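Local coordinates for protein pectate lyase (Bacillus subtilis, PDB 5AMV) that cleaves polygalacturonate by calcium-dependent elimination, releasing oligosaccharides that carry an unsaturated galacturonosyl group at their non-reducing ends, at residues V32-N37 and Y57-I62; T129-S134 and V152-I157; N156-D161 and T200-S205; I194-C199 and S238-H243. All blocks are in the same frame, centred on the assembly; numbering follows the deposited sequence. Where two conformers were deposited one is given.

Contact 1 (V32-N37 and Y57-I62); sequences VYTVSN and YIKGTI
V35 sets its CG2 between backbone N and carbonyl carbon (chi1 -56°), and I62 stretches out through CG1 (chi2 -174°), which together bring V35 CG2 within 3.8 Å of I62 CD1. The isoleucine reaches further than this one methyl: its CG1 lies 3.7 Å from S36 C, and its CG2 rests against the backbone of N37, where the chain leaves strand 32-35 for helix 38-45. With an alanine here, V35 CG2 and the S36-N37 backbone would probably lose their apolar cover and a gap would open at the turn into the helix.

Parallel strand pairing aligns the two segments at an end of the beta-helix, helix 38-45 lying between the paired strands in the chain. Y57 N gives a 2.8 Å bond to Y33 O, Y57 O receives V35 N, and K59 N follows at 2.9 Å from V35 O. Beside the Y57 ring, V32 CG1 sits at the edge, 3.7 Å from CE2. K59 suits an exposed border: its CB packs 3.9 Å from T34 CG2, while the extended chain carries the amine away. Further along, a water donates to both S36 O (2.7 Å) and T61 O, joining two carbonyls that cannot bond each other. N37, an N-cap residue, accepts Q40 N on its OD1. Backbone bonds thus fix the alignment, and V35 and I62 carbons pack together, V35 also against helix 38-45.

Contact 2 (T129-S134 and V152-I157); sequences TTIVGS and VIIRNI
I131 and I154 sit side by side on neighbouring coils of the right-handed parallel beta-helix characteristic of polysaccharide lyase family 1, with their strands only 2° from parallel. The backbone bonding alternates: T129 O accepts I153 N, I131 N reaches I153 O at 2.8 Å, R155 N returns to I131 O, and G133 N closes the series on R155 O at 2.9 Å. T130 and V132 direct their backbone polar groups instead to strand 54-58, so strand 129-133 bonds on both borders.

At the corner, N156 takes a backbone conformation of positive phi (63°), which asparagine tolerates better than most residues. With CG anti to the backbone N (chi1 -163°), its ND2 meets G133 O at 3.0 Å, coming from above the carbonyl plane, and ND2 also bonds to G135 O while OD1 receives G396 N. A leucine in its place would probably leave G133 O, G135 O and G396 N without these mates and weaken the corner's tie to the preceding coil and to the C-terminal segment. Glycine suits position 133, because N156 O occupies the place a beta carbon would need.

Among the other buried polar ends, T130 OG1 is bonded to G24 N, and the guanidinium of R155 is held by a salt bridge from NE to D197 and by Q6 at NH1. Opposite R155, on the inner face, the isoleucines touch through methyls: I131 CD1 lies 3.8 Å from I154 CD1, and I131 CG2 is equally close to I157 CD1.

Contact 3 (N156-D161 and T200-S205); sequences NIEFQD and TFNDGS. With GOL (glycerol), chain E.
F159 is bonded to the other strand through both backbone polar atoms: its N donates to T200 O at 2.7 Å, and its O accepts N202 N. I157 O, with T200 N, and N202 O, with D161 N, extend this parallel pairing to either end.

Side-chain bonding centres on E158 OE2, which N202 ND2 and Q160 NE2 grip from opposite faces of the carboxylate plane, each at 2.9 Å. Two donors on one oxygen would probably favour the charged acid. N202 holds CG between its backbone N and carbonyl carbon (chi1 58°), which turns the amide back so that OD1 accepts G204 N at 3.0 Å in an Asx turn while ND2 reaches E158. G204 has a positive phi that suits glycine.

The F159 and F201 rings lie side by side in almost the same orientation (planes at 9°) with little overlap, F159 CD1 being 3.5 Å from F201 CE1. A glycerol, probably from the crystallisation liquor, bridges the segment ends, its O3 donating to D161 OD2 at 2.6 Å and accepting S205 N. D161 OD2 also has a salt bridge to R206.

The pairing joins successive coils of the beta-helix: strand 158-160 is flanked by strand 139-141, and strand 200-202 by strand 235-245. The phenylalanines face the interior, F159 edge-to-face with F145 and F201 beside Y242; the F201 side chain is about 12 Å from the bound calcium.

Contact 4 (I194-C199 and S238-H243); sequences IWIDHC and SYNYYH
D197 pairs with S238 in parallel register, S238 N bonding to I196 O and H198 N to S238 O, before both segments turn through positive phi at H198 and Y239 and meet again where Y241 N donates to C199 O.

S238 OG, set between its own backbone N and carbonyl carbon (chi1 56°), joins two side chains: it accepts W195 NE1, nearly in the indole plane, at 2.9 Å and donates to the anti lone pair of D197 OD1 at 2.7 Å. A small hydroxyl suits a buried spot needing donor and acceptor alike. The second oxygen, D197 OD2, takes H198 ND1, which should restrain the rotation of the imidazole, and also pairs with R155. Over the centre of that ring sits Y239 CB, 3.5 Å from the centroid, and the two rings, though aligned, hardly overlap. N240 uses its whole amide: ND2 reaches I196 O at 3.0 Å from above the carbonyl plane, giving that oxygen a second donor, and OD1 accepts C199 N at 2.8 Å on a lone pair.

This turn joins successive coils of the beta-helix: strand 152-155 borders strand 194-197, and strand 266-274 lies alongside strand 235-245 on its far side, where Y239 stacks on H270.

Contacts 2 to 4 join neighbouring coils of the beta-helix, and contact 1 pairs strands at its end. Contact 1 lies at a partly buried border, with a bridging water and an exposed lysine, while contacts 2, 3 and 4 are largely buried. Contact 2 is mostly backbone bonding and aliphatic side chains; contact 3 adds a shared carboxylate and a phenylalanine pair; contact 4 depends most on side-chain bonds among serine, aspartate, histidine and asparagine. Strands 54-58 and 129-133 link contact 1 to contact 2, and 152-155 beside 194-197 links contact 2 to contact 4. N156 and I157 belong to both contacts 2 and 3, whereas contacts 3 and 4 interleave along the chain.

Contact 1 (V32-N37 and Y57-I62)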
loop_
_atom_site.group_PDB
_atom_site.type_symbol
_atom_site.label_atom_id
_atom_site.label_comp_id
_atom_site.label_asym_id
_atom_site.label_seq_id
_atom_site.Cartn_x
_atom_site.Cartn_y
_atom_site.Cartn_z
ATOM N N VAL A 32 5.270 -4.722 26.321
ATOM C CA VAL A 32 6.348 -4.453 25.373
ATOM C C VAL A 32 6.925 -5.802 24.935
ATOM O O VAL A 32 7.408 -6.574 25.784
ATOM C CB VAL A 32 7.468 -3.556 25.936
ATOM C CG1 VAL A 32 8.567 -3.372 24.876
ATOM C CG2 VAL A 32 6.892 -2.201 26.443
ATOM N N TYR A 33 6.836 -6.094 23.634
ATOM C CA TYR A 33 7.219 -7.399 23.110
ATOM C C TYR A 33 8.312 -7.289 22.068
ATOM O O TYR A 33 8.348 -6.318 21.307
ATOM C CB TYR A 33 6.025 -8.105 22.452
ATOM C CG TYR A 33 4.815 -8.252 23.333
ATOM C CD1 TYR A 33 3.843 -7.249 23.387
ATOM C CD2 TYR A 33 4.632 -9.398 24.103
ATOM C CE1 TYR A 33 2.698 -7.402 24.202
ATOM C CE2 TYR A 33 3.506 -9.548 24.926
ATOM C CZ TYR A 33 2.550 -8.544 24.982
ATOM O OH TYR A 33 1.448 -8.701 25.813
ATOM N N THR A 34 9.189 -8.276 22.028
ATOM C CA THR A 34 10.178 -8.405 20.953
ATOM C C THR A 34 9.890 -9.718 20.242
ATOM O O THR A 34 9.781 -10.792 20.870
ATOM C CB THR A 34 11.609 -8.355 21.469
ATOM O OG1 THR A 34 11.806 -7.069 22.050
ATOM C CG2 THR A 34 12.668 -8.485 20.314
ATOM N N VAL A 35 9.675 -9.612 18.942
ATOM C CA VAL A 35 9.259 -10.799 18.170
ATOM C C VAL A 35 10.184 -11.025 16.989
ATOM O O VAL A 35 10.541 -10.070 16.294
ATOM C CB VAL A 35 7.781 -10.659 17.722
ATOM C CG1 VAL A 35 6.844 -10.434 18.920
ATOM C CG2 VAL A 35 7.597 -9.557 16.670
ATOM N N SER A 36 10.535 -12.297 16.745
ATOM C CA SER A 36 11.461 -12.637 15.664
ATOM C C SER A 36 10.954 -13.723 14.736
ATOM O O SER A 36 11.702 -14.203 13.881
ATOM C CB SER A 36 12.833 -13.036 16.229
ATOM O OG SER A 36 12.710 -14.228 16.985
ATOM N N ASN A 37 9.684 -14.090 14.885
ATOM C CA ASN A 37 9.076 -15.074 13.979
ATOM C C ASN A 37 7.560 -14.948 14.019
ATOM O O ASN A 37 7.015 -14.188 14.825
ATOM C CB ASN A 37 9.537 -16.506 14.325
ATOM C CG ASN A 37 9.141 -16.929 15.732
ATOM O OD1 ASN A 37 7.945 -16.945 16.094
ATOM N ND2 ASN A 37 10.148 -17.291 16.548
ATOM N N TYR A 57 8.400 -4.845 18.965
ATOM C CA TYR A 57 9.639 -4.681 18.220
ATOM C C TYR A 57 9.827 -5.872 17.286
ATOM O O TYR A 57 9.781 -7.003 17.748
ATOM C CB TYR A 57 10.869 -4.640 19.165
ATOM C CG TYR A 57 10.913 -3.343 19.926
ATOM C CD1 TYR A 57 11.355 -2.172 19.299
ATOM C CD2 TYR A 57 10.463 -3.271 21.253
ATOM C CE1 TYR A 57 11.376 -0.933 20.000
ATOM C CE2 TYR A 57 10.501 -2.069 21.944
ATOM C CZ TYR A 57 10.944 -0.911 21.313
ATOM O OH TYR A 57 10.931 0.260 22.045
ATOM N N ILE A 58 10.071 -5.615 16.005
ATOM C CA ILE A 58 10.400 -6.693 15.068
ATOM C C ILE A 58 11.907 -6.855 15.023
ATOM O O ILE A 58 12.650 -5.913 14.654
ATOM C CB ILE A 58 9.791 -6.453 13.646
ATOM C CG1 ILE A 58 8.263 -6.374 13.846
ATOM C CG2 ILE A 58 10.301 -7.539 12.628
ATOM C CD1 ILE A 58 7.383 -6.872 12.734
ATOM N N LYS A 59 12.354 -8.054 15.399
ATOM C CA LYS A 59 13.765 -8.372 15.391
ATOM C C LYS A 59 14.122 -9.300 14.217
ATOM O O LYS A 59 13.694 -10.483 14.191
ATOM C CB LYS A 59 14.112 -9.011 16.755
ATOM C CG LYS A 59 15.523 -9.480 16.867
ATOM C CD LYS A 59 15.799 -10.059 18.254
ATOM C CE LYS A 59 17.290 -10.330 18.375
ATOM N NZ LYS A 59 17.551 -11.070 19.660
ATOM N N GLY A 60 14.874 -8.751 13.255
ATOM C CA GLY A 60 15.357 -9.533 12.109
ATOM C C GLY A 60 14.241 -9.724 11.101
ATOM O O GLY A 60 13.332 -8.901 10.996
ATOM N N THR A 61 14.272 -10.866 10.420
ATOM C CA THR A 61 13.302 -11.173 9.336
ATOM C C THR A 61 12.219 -12.102 9.836
ATOM O O THR A 61 12.533 -13.167 10.402
ATOM C CB THR A 61 14.070 -11.854 8.212
ATOM O OG1 THR A 61 14.959 -10.899 7.616
ATOM C CG2 THR A 61 13.118 -12.418 7.092
ATOM N N ILE A 62 10.953 -11.704 9.616
ATOM C CA ILE A 62 9.791 -12.552 9.920
ATOM C C ILE A 62 9.143 -12.972 8.599
ATOM O O ILE A 62 8.475 -12.170 7.920
ATOM C CB ILE A 62 8.767 -11.835 10.858
ATOM C CG1 ILE A 62 9.480 -11.511 12.187
ATOM C CG2 ILE A 62 7.502 -12.740 11.060
ATOM C CD1 ILE A 62 8.563 -10.930 13.285
HETATM O O HOH W 1 14.058 -13.875 12.598
#

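Contact 2 (T129-S134 and V152-I157)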
loop_
_atom_site.group_PDB
_atom_site.type_symbol
_atom_site.label_atom_id
_atom_site.label_comp_id
_atom_site.label_asym_id
_atom_site.label_seq_id
_atom_site.Cartn_x
_atom_site.Cartn_y
_atom_site.Cartn_z
ATOM N N THR A 129 -1.690 0.070 19.059
ATOM C CA THR A 129 -0.530 -0.795 18.832
ATOM C C THR A 129 0.521 0.001 18.107
ATOM O O THR A 129 0.194 0.715 17.142
ATOM C CB THR A 129 -0.913 -1.982 17.965
ATOM O OG1 THR A 129 -1.933 -2.758 18.613
ATOM C CG2 THR A 129 0.287 -2.868 17.706
ATOM N N THR A 130 1.776 -0.142 18.551
ATOM C CA THR A 130 2.927 0.366 17.827
ATOM C C THR A 130 3.815 -0.814 17.457
ATOM O O THR A 130 4.149 -1.627 18.311
ATOM C CB THR A 130 3.754 1.364 18.659
ATOM O OG1 THR A 130 2.962 2.545 18.902
ATOM C CG2 THR A 130 5.121 1.720 17.943
ATOM N N ILE A 131 4.133 -0.925 16.171
ATOM C CA ILE A 131 5.013 -1.990 15.692
ATOM C C ILE A 131 6.176 -1.314 14.984
ATOM O O ILE A 131 5.978 -0.590 14.019
ATOM C CB ILE A 131 4.291 -2.976 14.706
ATOM C CG1 ILE A 131 2.937 -3.446 15.273
ATOM C CG2 ILE A 131 5.262 -4.126 14.210
ATOM C CD1 ILE A 131 2.161 -4.428 14.353
ATOM N N VAL A 132 7.394 -1.547 15.477
ATOM C CA VAL A 132 8.561 -0.851 14.958
ATOM C C VAL A 132 9.708 -1.837 14.731
ATOM O O VAL A 132 9.874 -2.790 15.490
ATOM C CB VAL A 132 9.048 0.340 15.839
ATOM C CG1 VAL A 132 7.929 1.424 15.985
ATOM C CG2 VAL A 132 9.456 -0.139 17.205
ATOM N N GLY A 133 10.466 -1.616 13.671
ATOM C CA GLY A 133 11.624 -2.472 13.446
ATOM C C GLY A 133 12.763 -2.164 14.387
ATOM O O GLY A 133 13.050 -0.987 14.692
ATOM N N SER A 134 13.442 -3.210 14.849
ATOM C CA SER A 134 14.654 -3.033 15.640
ATOM C C SER A 134 15.856 -2.880 14.701
ATOM O O SER A 134 16.065 -3.701 13.796
ATOM C CB SER A 134 14.847 -4.236 16.574
ATOM O OG SER A 134 13.904 -4.230 17.625
ATOM N N VAL A 152 -2.907 3.228 15.413
ATOM C CA VAL A 152 -1.880 2.244 15.102
ATOM C C VAL A 152 -0.697 2.912 14.445
ATOM O O VAL A 152 -0.868 3.731 13.521
ATOM C CB VAL A 152 -2.438 1.080 14.185
ATOM C CG1 VAL A 152 -1.300 0.160 13.711
ATOM C CG2 VAL A 152 -3.526 0.244 14.921
ATOM N N ILE A 153 0.502 2.524 14.890
ATOM C CA ILE A 153 1.745 3.074 14.352
ATOM C C ILE A 153 2.591 1.918 13.801
ATOM O O ILE A 153 2.800 0.954 14.504
ATOM C CB ILE A 153 2.520 3.844 15.449
ATOM C CG1 ILE A 153 1.718 5.084 15.887
ATOM C CG2 ILE A 153 3.908 4.226 14.968
ATOM C CD1 ILE A 153 2.331 5.786 17.105
ATOM N N ILE A 154 3.080 2.057 12.563
ATOM C CA ILE A 154 3.973 1.066 11.945
ATOM C C ILE A 154 5.198 1.826 11.405
ATOM O O ILE A 154 5.032 2.693 10.544
ATOM C CB ILE A 154 3.284 0.354 10.741
ATOM C CG1 ILE A 154 1.885 -0.208 11.122
ATOM C CG2 ILE A 154 4.239 -0.700 10.139
ATOM C CD1 ILE A 154 1.891 -1.306 12.162
ATOM N N ARG A 155 6.407 1.502 11.883
ATOM C CA ARG A 155 7.618 2.224 11.504
ATOM C C ARG A 155 8.845 1.326 11.355
ATOM O O ARG A 155 8.998 0.351 12.092
ATOM C CB ARG A 155 7.980 3.347 12.513
ATOM C CG ARG A 155 6.797 4.316 12.789
ATOM C CD ARG A 155 7.111 5.388 13.850
ATOM N NE ARG A 155 8.085 6.354 13.339
ATOM C CZ ARG A 155 8.705 7.251 14.100
ATOM N NH1 ARG A 155 8.502 7.284 15.412
ATOM N NH2 ARG A 155 9.568 8.094 13.548
ATOM N N ASN A 156 9.738 1.743 10.473
ATOM C CA ASN A 156 11.112 1.234 10.398
ATOM C C ASN A 156 11.192 -0.258 10.068
ATOM O O ASN A 156 12.061 -0.982 10.591
ATOM C CB ASN A 156 11.878 1.518 11.703
ATOM C CG ASN A 156 13.368 1.379 11.517
ATOM O OD1 ASN A 156 13.919 1.870 10.530
ATOM N ND2 ASN A 156 14.040 0.766 12.502
ATOM N N ILE A 157 10.286 -0.697 9.185
ATOM C CA ILE A 157 10.241 -2.096 8.743
ATOM C C ILE A 157 10.252 -2.135 7.215
ATOM O O ILE A 157 9.560 -1.358 6.574
ATOM C CB ILE A 157 8.957 -2.817 9.239
ATOM C CG1 ILE A 157 8.929 -2.936 10.767
ATOM C CG2 ILE A 157 8.788 -4.249 8.606
ATOM C CD1 ILE A 157 7.479 -2.910 11.310
#

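Contact 3 (N156-D161 and T200-S205)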
loop_
_atom_site.group_PDB
_atom_site.type_symbol
_atom_site.label_atom_id
_atom_site.label_comp_id
_atom_site.label_asym_id
_atom_site.label_seq_id
_atom_site.Cartn_x
_atom_site.Cartn_y
_atom_site.Cartn_z
ATOM N N ASN A 156 9.738 1.743 10.473
ATOM C CA ASN A 156 11.112 1.234 10.398
ATOM C C ASN A 156 11.192 -0.258 10.068
ATOM O O ASN A 156 12.061 -0.982 10.591
ATOM C CB ASN A 156 11.878 1.518 11.703
ATOM C CG ASN A 156 13.368 1.379 11.517
ATOM O OD1 ASN A 156 13.919 1.870 10.530
ATOM N ND2 ASN A 156 14.040 0.766 12.502
ATOM N N ILE A 157 10.286 -0.697 9.185
ATOM C CA ILE A 157 10.241 -2.096 8.743
ATOM C C ILE A 157 10.252 -2.135 7.215
ATOM O O ILE A 157 9.560 -1.358 6.574
ATOM C CB ILE A 157 8.957 -2.817 9.239
ATOM C CG1 ILE A 157 8.929 -2.936 10.767
ATOM C CG2 ILE A 157 8.788 -4.249 8.606
ATOM C CD1 ILE A 157 7.479 -2.910 11.310
ATOM N N GLU A 158 10.972 -3.105 6.688
ATOM C CA GLU A 158 10.984 -3.393 5.254
ATOM C C GLU A 158 9.992 -4.539 5.011
ATOM O O GLU A 158 10.189 -5.660 5.486
ATOM C CB GLU A 158 12.393 -3.766 4.744
ATOM C CG GLU A 158 12.359 -4.136 3.236
ATOM C CD GLU A 158 13.720 -4.530 2.687
ATOM O OE1 GLU A 158 14.733 -4.384 3.421
ATOM O OE2 GLU A 158 13.787 -4.949 1.515
ATOM N N PHE A 159 8.918 -4.247 4.269
ATOM C CA PHE A 159 7.936 -5.286 3.897
ATOM C C PHE A 159 8.270 -5.740 2.495
ATOM O O PHE A 159 8.391 -4.911 1.610
ATOM C CB PHE A 159 6.533 -4.629 3.863
ATOM C CG PHE A 159 5.994 -4.293 5.221
ATOM C CD1 PHE A 159 6.318 -3.079 5.887
ATOM C CD2 PHE A 159 5.149 -5.194 5.859
ATOM C CE1 PHE A 159 5.786 -2.784 7.141
ATOM C CE2 PHE A 159 4.618 -4.921 7.125
ATOM C CZ PHE A 159 4.932 -3.724 7.773
ATOM N N GLN A 160 8.399 -7.048 2.281
ATOM C CA GLN A 160 8.770 -7.597 0.980
ATOM C C GLN A 160 7.696 -8.588 0.538
ATOM O O GLN A 160 7.249 -9.423 1.328
ATOM C CB GLN A 160 10.069 -8.390 1.099
ATOM C CG GLN A 160 11.293 -7.604 1.607
ATOM C CD GLN A 160 12.540 -8.479 1.537
ATOM O OE1 GLN A 160 12.442 -9.705 1.490
ATOM N NE2 GLN A 160 13.692 -7.865 1.501
ATOM N N ASP A 161 7.346 -8.502 -0.750
ATOM C CA ASP A 161 6.811 -9.627 -1.509
ATOM C C ASP A 161 5.597 -10.277 -0.853
ATOM O O ASP A 161 5.657 -11.429 -0.397
ATOM C CB ASP A 161 7.962 -10.646 -1.743
ATOM C CG ASP A 161 7.632 -11.677 -2.820
ATOM O OD1 ASP A 161 6.634 -11.518 -3.529
ATOM O OD2 ASP A 161 8.385 -12.654 -2.933
ATOM N N THR A 200 9.837 0.476 4.222
ATOM C CA THR A 200 10.195 0.187 2.823
ATOM C C THR A 200 9.271 -0.880 2.343
ATOM O O THR A 200 8.895 -1.780 3.118
ATOM C CB THR A 200 11.670 -0.245 2.735
ATOM O OG1 THR A 200 12.487 0.890 3.077
ATOM C CG2 THR A 200 12.013 -0.684 1.292
ATOM N N PHE A 201 8.840 -0.772 1.086
ATOM C CA PHE A 201 7.903 -1.739 0.489
ATOM C C PHE A 201 8.447 -2.122 -0.875
ATOM O O PHE A 201 8.701 -1.251 -1.695
ATOM C CB PHE A 201 6.507 -1.087 0.336
ATOM C CG PHE A 201 5.945 -0.580 1.619
ATOM C CD1 PHE A 201 5.192 -1.435 2.421
ATOM C CD2 PHE A 201 6.172 0.746 2.053
ATOM C CE1 PHE A 201 4.675 -0.999 3.629
ATOM C CE2 PHE A 201 5.662 1.211 3.289
ATOM C CZ PHE A 201 4.903 0.349 4.082
ATOM N N ASN A 202 8.632 -3.423 -1.119
ATOM C CA ASN A 202 9.111 -3.887 -2.423
ATOM C C ASN A 202 8.621 -5.308 -2.697
ATOM O O ASN A 202 7.959 -5.911 -1.862
ATOM C CB ASN A 202 10.671 -3.773 -2.507
ATOM C CG ASN A 202 11.362 -4.560 -1.404
ATOM O OD1 ASN A 202 11.132 -5.759 -1.277
ATOM N ND2 ASN A 202 12.183 -3.899 -0.594
ATOM N N ASP A 203 9.021 -5.861 -3.832
ATOM C CA ASP A 203 8.544 -7.201 -4.202
ATOM C C ASP A 203 9.589 -8.302 -3.943
ATOM O O ASP A 203 9.493 -9.387 -4.516
ATOM C CB ASP A 203 8.060 -7.189 -5.671
ATOM C CG ASP A 203 6.715 -6.503 -5.824
ATOM O OD1 ASP A 203 6.057 -6.180 -4.781
ATOM O OD2 ASP A 203 6.308 -6.291 -6.988
ATOM N N GLY A 204 10.584 -8.021 -3.104
ATOM C CA GLY A 204 11.561 -9.016 -2.670
ATOM C C GLY A 204 12.276 -9.607 -3.868
ATOM O O GLY A 204 12.681 -8.870 -4.780
ATOM N N SER A 205 12.360 -10.943 -3.891
ATOM C CA SER A 205 13.097 -11.657 -4.927
ATOM C C SER A 205 12.180 -12.164 -6.055
ATOM O O SER A 205 12.621 -12.937 -6.910
ATOM C CB SER A 205 13.845 -12.836 -4.309
ATOM O OG SER A 205 12.909 -13.783 -3.806
HETATM C C1 GOL E . 10.625 -15.015 -0.135
HETATM O O1 GOL E . 10.158 -15.088 -1.447
HETATM C C2 GOL E . 11.666 -13.929 -0.241
HETATM O O2 GOL E . 12.612 -14.379 -1.195
HETATM C C3 GOL E . 10.965 -12.629 -0.659
HETATM O O3 GOL E . 10.856 -12.476 -2.058
#

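Contact 4 (I194-C199 and S238-H243)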
loop_
_atom_site.group_PDB
_atom_site.type_symbol
_atom_site.label_atom_id
_atom_site.label_comp_id
_atom_site.label_asym_id
_atom_site.label_seq_id
_atom_site.Cartn_x
_atom_site.Cartn_y
_atom_site.Cartn_z
ATOM N N ILE A 194 -3.928 6.297 11.873
ATOM C CA ILE A 194 -2.826 5.412 11.512
ATOM C C ILE A 194 -1.640 6.227 11.032
ATOM O O ILE A 194 -1.799 7.152 10.291
ATOM C CB ILE A 194 -3.261 4.354 10.459
ATOM C CG1 ILE A 194 -4.289 3.384 11.110
ATOM C CG2 ILE A 194 -2.032 3.524 9.906
ATOM C CD1 ILE A 194 -5.185 2.725 10.165
ATOM N N TRP A 195 -0.459 5.845 11.508
ATOM C CA TRP A 195 0.789 6.412 11.040
ATOM C C TRP A 195 1.686 5.306 10.508
ATOM O O TRP A 195 2.038 4.407 11.252
ATOM C CB TRP A 195 1.526 7.141 12.184
ATOM C CG TRP A 195 2.744 7.953 11.774
ATOM C CD1 TRP A 195 3.007 8.530 10.556
ATOM C CD2 TRP A 195 3.799 8.373 12.653
ATOM N NE1 TRP A 195 4.204 9.258 10.621
ATOM C CE2 TRP A 195 4.705 9.162 11.895
ATOM C CE3 TRP A 195 4.083 8.120 14.015
ATOM C CZ2 TRP A 195 5.863 9.723 12.457
ATOM C CZ3 TRP A 195 5.259 8.661 14.567
ATOM C CH2 TRP A 195 6.130 9.470 13.791
ATOM N N ILE A 196 2.057 5.424 9.228
ATOM C CA ILE A 196 3.029 4.508 8.598
ATOM C C ILE A 196 4.224 5.349 8.248
ATOM O O ILE A 196 4.124 6.250 7.403
ATOM C CB ILE A 196 2.463 3.817 7.355
ATOM C CG1 ILE A 196 1.208 2.984 7.725
ATOM C CG2 ILE A 196 3.558 2.914 6.678
ATOM C CD1 ILE A 196 0.367 2.540 6.533
ATOM N N ASP A 197 5.364 5.072 8.885
ATOM C CA ASP A 197 6.497 6.008 8.737
ATOM C C ASP A 197 7.830 5.253 8.626
ATOM O O ASP A 197 8.042 4.270 9.343
ATOM C CB ASP A 197 6.483 7.012 9.894
ATOM C CG ASP A 197 7.763 7.862 9.959
ATOM O OD1 ASP A 197 7.817 8.936 9.311
ATOM O OD2 ASP A 197 8.699 7.456 10.689
ATOM N N HIS A 198 8.690 5.696 7.709
ATOM C CA HIS A 198 10.031 5.104 7.585
ATOM C C HIS A 198 9.995 3.587 7.366
ATOM O O HIS A 198 10.822 2.851 7.942
ATOM C CB HIS A 198 10.936 5.469 8.777
ATOM C CG HIS A 198 11.524 6.861 8.696
ATOM N ND1 HIS A 198 10.962 7.923 9.372
ATOM C CD2 HIS A 198 12.592 7.357 8.028
ATOM C CE1 HIS A 198 11.647 9.021 9.105
ATOM N NE2 HIS A 198 12.648 8.706 8.298
ATOM N N CYS A 199 9.035 3.137 6.548
ATOM C CA CYS A 199 8.993 1.752 6.119
ATOM C C CYS A 199 9.428 1.673 4.655
ATOM O O CYS A 199 9.446 2.679 3.950
ATOM C CB CYS A 199 7.570 1.191 6.277
ATOM S SG CYS A 199 7.088 0.944 7.972
ATOM N N SER A 238 4.424 8.814 5.961
ATOM C CA SER A 238 5.539 9.730 5.794
ATOM C C SER A 238 6.849 8.979 5.694
ATOM O O SER A 238 7.028 7.948 6.335
ATOM C CB SER A 238 5.596 10.745 6.959
ATOM O OG SER A 238 5.669 10.106 8.244
ATOM N N TYR A 239 7.772 9.512 4.891
ATOM C CA TYR A 239 9.153 8.993 4.817
ATOM C C TYR A 239 9.227 7.505 4.510
ATOM O O TYR A 239 10.150 6.812 4.993
ATOM C CB TYR A 239 9.924 9.346 6.115
ATOM C CG TYR A 239 10.183 10.837 6.262
ATOM C CD1 TYR A 239 11.227 11.440 5.544
ATOM C CD2 TYR A 239 9.366 11.636 7.064
ATOM C CE1 TYR A 239 11.471 12.807 5.642
ATOM C CE2 TYR A 239 9.602 13.003 7.166
ATOM C CZ TYR A 239 10.639 13.580 6.450
ATOM O OH TYR A 239 10.875 14.937 6.537
ATOM N N ASN A 240 8.284 7.003 3.696
ATOM C CA ASN A 240 8.398 5.624 3.288
ATOM C C ASN A 240 9.075 5.471 1.954
ATOM O O ASN A 240 9.082 6.430 1.166
ATOM C CB ASN A 240 7.028 4.939 3.265
ATOM C CG ASN A 240 6.306 5.041 4.588
ATOM O OD1 ASN A 240 6.691 4.408 5.582
ATOM N ND2 ASN A 240 5.247 5.843 4.611
ATOM N N TYR A 241 9.612 4.279 1.684
ATOM C CA TYR A 241 10.324 4.034 0.423
ATOM C C TYR A 241 9.642 2.876 -0.311
ATOM O O TYR A 241 9.768 1.704 0.087
ATOM C CB TYR A 241 11.810 3.728 0.693
ATOM C CG TYR A 241 12.694 3.509 -0.535
ATOM C CD1 TYR A 241 12.283 3.878 -1.841
ATOM C CD2 TYR A 241 13.980 2.971 -0.375
ATOM C CE1 TYR A 241 13.104 3.674 -2.931
ATOM C CE2 TYR A 241 14.806 2.772 -1.470
ATOM C CZ TYR A 241 14.366 3.151 -2.735
ATOM O OH TYR A 241 15.172 2.953 -3.825
ATOM N N TYR A 242 8.880 3.220 -1.344
ATOM C CA TYR A 242 8.209 2.224 -2.168
ATOM C C TYR A 242 9.071 1.988 -3.395
ATOM O O TYR A 242 9.439 2.950 -4.107
ATOM C CB TYR A 242 6.888 2.822 -2.635
ATOM C CG TYR A 242 5.903 3.212 -1.541
ATOM C CD1 TYR A 242 5.891 4.493 -0.989
ATOM C CD2 TYR A 242 4.947 2.292 -1.098
ATOM C CE1 TYR A 242 4.948 4.841 -0.000
ATOM C CE2 TYR A 242 3.968 2.659 -0.154
ATOM C CZ TYR A 242 3.996 3.903 0.373
ATOM O OH TYR A 242 3.083 4.353 1.295
ATOM N N HIS A 243 9.410 0.729 -3.685
ATOM C CA HIS A 243 10.242 0.479 -4.866
ATOM C C HIS A 243 10.006 -0.855 -5.540
ATOM O O HIS A 243 9.679 -1.829 -4.867
ATOM C CB HIS A 243 11.730 0.794 -4.685
ATOM C CG HIS A 243 12.450 -0.109 -3.740
ATOM N ND1 HIS A 243 13.113 -1.239 -4.168
ATOM C CD2 HIS A 243 12.700 -0.009 -2.413
ATOM C CE1 HIS A 243 13.696 -1.831 -3.139
ATOM N NE2 HIS A 243 13.477 -1.094 -2.063
#